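Local coordinates for protein putative (Helicobacter pylori, PDB 4O8S) that belongs to the nucleotidyltransferase superfamily and, as an AbiEii-family relative, probably transfers a nucleotide to an acceptor, at residues Leu7-Asn19 with Arg59-Asn71. Numbering follows the deposited sequence.
Sequences LNHEKLMRAIVKN and RVKSAIPNGIILN
In the alpha/beta nucleotidyltransferase core of this AbiEii-family protein, helix 7-19 packs against the end of helix 59-63 and the turn leading into strand 68-71. The helical segments cross at 124° with axes 8.8 Å apart and small side chains at the crossing: Ala63 CB lies 3.9 Å from Ile16 CA and also touches Asn19 CB, while Ala15 CB rests against the carbonyl O of Ala63. Polar bonds close the helix-helix end. Asn19 presents OD1 to Arg59 NE at 2.7 Å, its chi1 of -171° swinging the amide away from the backbone N and out toward the arginine; the bond is almost straight (174°) and lies in both the carbonyl and guanidinium planes, although the amide and guanidinium stand nearly perpendicular. Arg59 bends at chi2 and chi3 to turn the guanidinium edge toward Asn19; its NH2, less surely placed, reaches Asn19 O and pairs with Asp22. Further along, Leu12 CD1 meets Ile64 CD1 at 3.8 Å and Pro65 CD at 4.0 Å. Extended Lys11 slides past the proline ring to give NZ to Asn66 O, a hydrogen bond whose modelled length of 2.5 Å is doubtfully short, within the type II turn Pro65-Ile68. Gly67 takes the positive phi of this turn. Ile68 CD1 tucks against CB of Asn8, while Asn8 ND2 is hydrogen-bonded to Asp93. Beneath, Leu12 and Ile68 both touch Tyr89 of strand 82-91, and Leu12 and Ile16 reach Leu100 of strand 98-106, seating helix 7-19 on the mixed sheet.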
ATOM      1  N   LEU A   7       6.090  15.235  -7.794  1.00 46.14           N
ATOM      2  CA  LEU A   7       7.503  14.861  -7.927  1.00 44.51           C
ATOM      3  C   LEU A   7       8.317  15.198  -6.679  1.00 44.01           C
ATOM      4  O   LEU A   7       9.162  14.413  -6.243  1.00 43.14           O
ATOM      5  CB  LEU A   7       8.145  15.551  -9.138  1.00 50.16           C
ATOM      6  CG  LEU A   7       7.821  15.075 -10.561  1.00 59.37           C
ATOM      7  CD1 LEU A   7       8.735  15.780 -11.567  1.00 60.35           C
ATOM      8  CD2 LEU A   7       7.949  13.558 -10.693  1.00 51.71           C
ATOM      9  N   ASN A   8       8.098  16.379  -6.116  1.00 40.54           N
ATOM     10  CA  ASN A   8       8.819  16.730  -4.902  1.00 39.94           C
ATOM     11  C   ASN A   8       8.345  15.883  -3.724  1.00 36.29           C
ATOM     12  O   ASN A   8       9.148  15.478  -2.883  1.00 38.67           O
ATOM     13  CB  ASN A   8       8.714  18.226  -4.623  1.00 44.64           C
ATOM     14  CG  ASN A   8       9.626  19.032  -5.526  1.00 48.25           C
ATOM     15  OD1 ASN A   8      10.784  18.663  -5.731  1.00 48.35           O
ATOM     16  ND2 ASN A   8       9.104  20.110  -6.099  1.00 50.54           N
ATOM     17  N   HIS A   9       7.049  15.585  -3.694  1.00 36.53           N
ATOM     18  CA  HIS A   9       6.487  14.701  -2.677  1.00 38.60           C
ATOM     19  C   HIS A   9       7.140  13.313  -2.727  1.00 37.77           C
ATOM     20  O   HIS A   9       7.581  12.783  -1.700  1.00 34.93           O
ATOM     21  CB  HIS A   9       4.977  14.578  -2.864  1.00 37.20           C
ATOM     22  CG  HIS A   9       4.268  13.975  -1.688  1.00 36.90           C
ATOM     23  ND1 HIS A   9       4.129  14.638  -0.484  1.00 36.59           N
ATOM     24  CD2 HIS A   9       3.639  12.785  -1.536  1.00 37.70           C
ATOM     25  CE1 HIS A   9       3.454  13.877   0.358  1.00 36.49           C
ATOM     26  NE2 HIS A   9       3.144  12.745  -0.251  1.00 36.62           N
ATOM     27  N   GLU A  10       7.203  12.722  -3.920  1.00 36.55           N
ATOM     28  CA  GLU A  10       7.845  11.412  -4.072  1.00 34.37           C
ATOM     29  C   GLU A  10       9.302  11.451  -3.633  1.00 33.26           C
ATOM     30  O   GLU A  10       9.808  10.518  -3.004  1.00 33.27           O
ATOM     31  CB  GLU A  10       7.755  10.916  -5.523  1.00 36.72           C
ATOM     32  CG  GLU A  10       8.417   9.535  -5.710  1.00 42.81           C
ATOM     33  CD  GLU A  10       8.190   8.893  -7.079  1.00 45.48           C
ATOM     34  OE1 GLU A  10       7.385   9.415  -7.886  1.00 48.24           O
ATOM     35  OE2 GLU A  10       8.820   7.839  -7.337  1.00 53.03           O
ATOM     36  N   LYS A  11       9.988  12.534  -3.973  1.00 37.94           N
ATOM     37  CA  LYS A  11      11.398  12.676  -3.619  1.00 40.44           C
ATOM     38  C   LYS A  11      11.591  12.698  -2.101  1.00 38.24           C
ATOM     39  O   LYS A  11      12.527  12.086  -1.570  1.00 36.59           O
ATOM     40  CB  LYS A  11      11.950  13.954  -4.240  1.00 42.28           C
ATOM     41  CG  LYS A  11      13.378  14.296  -3.843  1.00 47.82           C
ATOM     42  CD  LYS A  11      13.717  15.689  -4.386  1.00 54.45           C
ATOM     43  CE  LYS A  11      15.191  16.039  -4.239  1.00 62.85           C
ATOM     44  NZ  LYS A  11      15.477  17.419  -4.763  1.00 65.66           N
ATOM     45  N   LEU A  12      10.700  13.393  -1.397  1.00 31.53           N
ATOM     46  CA  LEU A  12      10.786  13.419   0.058  1.00 32.96           C
ATOM     47  C   LEU A  12      10.463  12.057   0.630  1.00 29.65           C
ATOM     48  O   LEU A  12      11.158  11.587   1.520  1.00 29.42           O
ATOM     49  CB  LEU A  12       9.845  14.471   0.646  1.00 33.50           C
ATOM     50  CG  LEU A  12       9.642  14.470   2.165  1.00 32.08           C
ATOM     51  CD1 LEU A  12      10.921  14.766   2.932  1.00 30.04           C
ATOM     52  CD2 LEU A  12       8.557  15.488   2.516  1.00 33.27           C
HETATM   53  N   MSE A  13       9.414  11.412   0.117  1.00 30.29           N
HETATM   54  CA  MSE A  13       9.058  10.083   0.611  1.00 31.03           C
HETATM   55  C   MSE A  13      10.205   9.087   0.459  1.00 31.04           C
HETATM   56  O   MSE A  13      10.535   8.369   1.410  1.00 32.24           O
HETATM   57  CB  MSE A  13       7.805   9.560  -0.086  1.00 31.36           C
HETATM   58  CG  MSE A  13       6.538  10.350   0.235  1.00 30.16           C
HETATM   59 SE   MSE A  13       4.974   9.286  -0.384  1.00 38.23          SE
HETATM   60  CE  MSE A  13       5.350   9.199  -2.296  1.00 33.71           C
ATOM     61  N   ARG A  14      10.829   9.061  -0.721  1.00 36.64           N
ATOM     62  CA  ARG A  14      11.950   8.139  -0.982  1.00 40.87           C
ATOM     63  C   ARG A  14      13.139   8.349  -0.052  1.00 36.38           C
ATOM     64  O   ARG A  14      13.701   7.388   0.463  1.00 38.91           O
ATOM     65  CB  ARG A  14      12.442   8.271  -2.430  1.00 42.69           C
ATOM     66  CG  ARG A  14      11.515   7.662  -3.477  1.00 43.91           C
ATOM     67  CD  ARG A  14      12.229   7.539  -4.837  1.00 51.67           C
ATOM     68  NE  ARG A  14      11.418   6.776  -5.781  1.00 54.10           N
ATOM     69  CZ  ARG A  14      11.446   5.448  -5.884  1.00 50.11           C
ATOM     70  NH1 ARG A  14      12.254   4.731  -5.103  1.00 53.86           N
ATOM     71  NH2 ARG A  14      10.663   4.833  -6.764  1.00 52.01           N
ATOM     72  N   ALA A  15      13.529   9.607   0.140  1.00 33.65           N
ATOM     73  CA  ALA A  15      14.657   9.925   1.012  1.00 35.18           C
ATOM     74  C   ALA A  15      14.382   9.405   2.418  1.00 36.30           C
ATOM     75  O   ALA A  15      15.253   8.805   3.073  1.00 35.54           O
ATOM     76  CB  ALA A  15      14.885  11.416   1.046  1.00 35.21           C
ATOM     77  N   ILE A  16      13.156   9.623   2.881  1.00 34.01           N
ATOM     78  CA  ILE A  16      12.794   9.161   4.211  1.00 33.81           C
ATOM     79  C   ILE A  16      12.929   7.651   4.305  1.00 31.75           C
ATOM     80  O   ILE A  16      13.630   7.144   5.189  1.00 32.46           O
ATOM     81  CB  ILE A  16      11.355   9.605   4.593  1.00 33.79           C
ATOM     82  CG1 ILE A  16      11.355  11.096   4.927  1.00 32.82           C
ATOM     83  CG2 ILE A  16      10.843   8.820   5.772  1.00 29.14           C
ATOM     84  CD1 ILE A  16       9.956  11.705   5.005  1.00 31.88           C
ATOM     85  N   VAL A  17      12.269   6.924   3.408  1.00 26.39           N
ATOM     86  CA  VAL A  17      12.302   5.458   3.488  1.00 28.85           C
ATOM     87  C   VAL A  17      13.738   4.915   3.355  1.00 29.76           C
ATOM     88  O   VAL A  17      14.140   4.016   4.098  1.00 30.31           O
ATOM     89  CB  VAL A  17      11.359   4.806   2.448  1.00 32.37           C
ATOM     90  CG1 VAL A  17      11.370   3.288   2.589  1.00 28.80           C
ATOM     91  CG2 VAL A  17       9.922   5.350   2.622  1.00 24.15           C
ATOM     92  N   LYS A  18      14.519   5.480   2.441  1.00 37.61           N
ATOM     93  CA  LYS A  18      15.917   5.067   2.315  1.00 40.31           C
ATOM     94  C   LYS A  18      16.699   5.342   3.616  1.00 40.44           C
ATOM     95  O   LYS A  18      17.500   4.513   4.058  1.00 37.94           O
ATOM     96  CB  LYS A  18      16.558   5.744   1.100  1.00 38.40           C
ATOM     97  CG  LYS A  18      16.132   5.105  -0.245  1.00 43.12           C
ATOM     98  CD  LYS A  18      16.394   6.037  -1.428  1.00 41.63           C
ATOM     99  CE  LYS A  18      16.639   5.273  -2.741  1.00 55.54           C
ATOM    100  NZ  LYS A  18      15.518   4.381  -3.195  1.00 52.86           N
ATOM    101  N   ASN A  19      16.432   6.476   4.257  1.00 36.36           N
ATOM    102  CA  ASN A  19      17.091   6.768   5.533  1.00 38.57           C
ATOM    103  C   ASN A  19      16.815   5.697   6.581  1.00 41.31           C
ATOM    104  O   ASN A  19      17.688   5.365   7.377  1.00 46.09           O
ATOM    105  CB  ASN A  19      16.687   8.139   6.082  1.00 40.06           C
ATOM    106  CG  ASN A  19      17.520   8.549   7.297  1.00 50.70           C
ATOM    107  OD1 ASN A  19      17.265   8.107   8.426  1.00 51.10           O
ATOM    108  ND2 ASN A  19      18.529   9.383   7.065  1.00 51.19           N
ATOM    109  N   ARG A  59      15.660  10.895  12.298  1.00 47.12           N
ATOM    110  CA  ARG A  59      15.868  10.309  10.978  1.00 45.93           C
ATOM    111  C   ARG A  59      15.172  11.150   9.909  1.00 45.37           C
ATOM    112  O   ARG A  59      15.735  11.415   8.839  1.00 46.02           O
ATOM    113  CB  ARG A  59      15.358   8.864  10.937  1.00 44.88           C
ATOM    114  CG  ARG A  59      15.860   7.980  12.074  1.00 47.61           C
ATOM    115  CD  ARG A  59      17.381   7.871  12.079  1.00 50.49           C
ATOM    116  NE  ARG A  59      17.855   7.166  10.897  1.00 50.97           N
ATOM    117  CZ  ARG A  59      18.530   6.019  10.917  1.00 54.53           C
ATOM    118  NH1 ARG A  59      18.847   5.434  12.072  1.00 45.76           N
ATOM    119  NH2 ARG A  59      18.901   5.461   9.768  1.00 52.15           N
ATOM    120  N   VAL A  60      13.951  11.590  10.201  1.00 41.83           N
ATOM    121  CA  VAL A  60      13.223  12.388   9.228  1.00 41.62           C
ATOM    122  C   VAL A  60      13.959  13.687   8.912  1.00 45.09           C
ATOM    123  O   VAL A  60      14.113  14.042   7.735  1.00 45.80           O
ATOM    124  CB  VAL A  60      11.771  12.676   9.662  1.00 41.07           C
ATOM    125  CG1 VAL A  60      11.142  13.716   8.745  1.00 37.46           C
ATOM    126  CG2 VAL A  60      10.964  11.394   9.644  1.00 38.84           C
ATOM    127  N   LYS A  61      14.428  14.390   9.943  1.00 50.93           N
ATOM    128  CA  LYS A  61      15.155  15.635   9.698  1.00 51.32           C
ATOM    129  C   LYS A  61      16.478  15.371   8.962  1.00 51.60           C
ATOM    130  O   LYS A  61      16.843  16.108   8.052  1.00 53.65           O
ATOM    131  CB  LYS A  61      15.343  16.449  10.989  1.00 52.03           C
ATOM    132  CG  LYS A  61      16.306  15.856  12.008  1.00 60.13           C
ATOM    133  CD  LYS A  61      17.740  16.406  11.859  1.00 62.24           C
ATOM    134  CE  LYS A  61      18.658  15.904  12.984  1.00 63.81           C
ATOM    135  NZ  LYS A  61      18.754  14.411  13.063  1.00 62.66           N
ATOM    136  N   SER A  62      17.167  14.291   9.316  1.00 51.02           N
ATOM    137  CA  SER A  62      18.433  13.983   8.661  1.00 53.27           C
ATOM    138  C   SER A  62      18.215  13.379   7.263  1.00 54.23           C
ATOM    139  O   SER A  62      19.167  13.217   6.495  1.00 56.16           O
ATOM    140  CB  SER A  62      19.300  13.067   9.538  1.00 52.75           C
ATOM    141  OG  SER A  62      18.929  11.707   9.394  1.00 58.51           O
ATOM    142  N   ALA A  63      16.963  13.054   6.931  1.00 46.13           N
ATOM    143  CA  ALA A  63      16.653  12.511   5.607  1.00 41.58           C
ATOM    144  C   ALA A  63      16.320  13.598   4.586  1.00 42.95           C
ATOM    145  O   ALA A  63      16.448  13.372   3.379  1.00 40.28           O
ATOM    146  CB  ALA A  63      15.513  11.507   5.689  1.00 38.71           C
ATOM    147  N   ILE A  64      15.862  14.758   5.062  1.00 44.81           N
ATOM    148  CA  ILE A  64      15.437  15.840   4.171  1.00 46.78           C
ATOM    149  C   ILE A  64      16.438  16.078   3.037  1.00 48.85           C
ATOM    150  O   ILE A  64      17.608  16.373   3.293  1.00 48.55           O
ATOM    151  CB  ILE A  64      15.227  17.174   4.925  1.00 46.78           C
ATOM    152  CG1 ILE A  64      14.275  16.979   6.108  1.00 46.81           C
ATOM    153  CG2 ILE A  64      14.675  18.227   3.978  1.00 48.02           C
ATOM    154  CD1 ILE A  64      12.905  16.421   5.717  1.00 41.46           C
ATOM    155  N   PRO A  65      15.978  15.914   1.781  1.00 43.90           N
ATOM    156  CA  PRO A  65      16.819  16.053   0.588  1.00 49.51           C
ATOM    157  C   PRO A  65      16.855  17.495   0.106  1.00 52.02           C
ATOM    158  O   PRO A  65      15.988  18.296   0.466  1.00 49.67           O
ATOM    159  CB  PRO A  65      16.092  15.187  -0.444  1.00 47.23           C
ATOM    160  CG  PRO A  65      14.618  15.366  -0.070  1.00 45.48           C
ATOM    161  CD  PRO A  65      14.602  15.492   1.446  1.00 41.93           C
ATOM    162  N   ASN A  66      17.851  17.820  -0.708  1.00 57.54           N
ATOM    163  CA  ASN A  66      17.989  19.170  -1.226  1.00 56.33           C
ATOM    164  C   ASN A  66      16.793  19.543  -2.095  1.00 54.48           C
ATOM    165  O   ASN A  66      16.293  18.717  -2.852  1.00 54.35           O
ATOM    166  CB  ASN A  66      19.299  19.295  -2.003  1.00 61.88           C
ATOM    167  CG  ASN A  66      19.650  20.735  -2.334  1.00 65.25           C
ATOM    168  OD1 ASN A  66      19.794  21.095  -3.505  1.00 66.17           O
ATOM    169  ND2 ASN A  66      19.787  21.568  -1.303  1.00 61.25           N
ATOM    170  N   GLY A  67      16.316  20.777  -1.966  1.00 58.21           N
ATOM    171  CA  GLY A  67      15.146  21.194  -2.717  1.00 61.67           C
ATOM    172  C   GLY A  67      13.866  21.152  -1.902  1.00 58.65           C
ATOM    173  O   GLY A  67      12.827  21.652  -2.345  1.00 59.10           O
ATOM    174  N   ILE A  68      13.937  20.547  -0.715  1.00 54.16           N
ATOM    175  CA  ILE A  68      12.787  20.483   0.191  1.00 50.78           C
ATOM    176  C   ILE A  68      13.107  21.245   1.470  1.00 48.44           C
ATOM    177  O   ILE A  68      14.209  21.106   2.015  1.00 49.23           O
ATOM    178  CB  ILE A  68      12.432  19.018   0.582  1.00 52.72           C
ATOM    179  CG1 ILE A  68      12.203  18.155  -0.668  1.00 46.97           C
ATOM    180  CG2 ILE A  68      11.208  18.991   1.510  1.00 43.42           C
ATOM    181  CD1 ILE A  68      10.934  18.518  -1.444  1.00 45.85           C
ATOM    182  N   ILE A  69      12.161  22.049   1.949  1.00 50.69           N
ATOM    183  CA  ILE A  69      12.323  22.721   3.238  1.00 52.99           C
ATOM    184  C   ILE A  69      11.413  22.100   4.279  1.00 46.79           C
ATOM    185  O   ILE A  69      10.194  22.059   4.090  1.00 45.10           O
ATOM    186  CB  ILE A  69      11.982  24.224   3.174  1.00 55.17           C
ATOM    187  CG1 ILE A  69      12.955  24.965   2.254  1.00 61.40           C
ATOM    188  CG2 ILE A  69      12.022  24.836   4.581  1.00 51.68           C
ATOM    189  CD1 ILE A  69      12.502  25.040   0.809  1.00 63.83           C
ATOM    190  N   LEU A  70      11.998  21.622   5.374  1.00 45.13           N
ATOM    191  CA  LEU A  70      11.214  21.112   6.492  1.00 42.73           C
ATOM    192  C   LEU A  70      10.738  22.253   7.377  1.00 48.07           C
ATOM    193  O   LEU A  70      11.535  22.889   8.079  1.00 50.13           O
ATOM    194  CB  LEU A  70      12.030  20.125   7.317  1.00 45.64           C
ATOM    195  CG  LEU A  70      11.306  19.491   8.509  1.00 46.79           C
ATOM    196  CD1 LEU A  70       9.961  18.877   8.096  1.00 42.26           C
ATOM    197  CD2 LEU A  70      12.208  18.449   9.158  1.00 47.44           C
ATOM    198  N   ASN A  71       9.438  22.516   7.332  1.00 53.26           N
ATOM    199  CA  ASN A  71       8.838  23.530   8.199  1.00 53.34           C
ATOM    200  C   ASN A  71       8.628  23.048   9.643  1.00 60.09           C
ATOM    201  O   ASN A  71       9.074  23.697  10.599  1.00 60.91           O
ATOM    202  CB  ASN A  71       7.522  24.028   7.595  1.00 51.91           C
ATOM    203  CG  ASN A  71       7.744  24.869   6.349  1.00 56.03           C
ATOM    204  OD1 ASN A  71       8.862  25.321   6.093  1.00 57.16           O
ATOM    205  ND2 ASN A  71       6.686  25.083   5.569  1.00 56.52           N
TER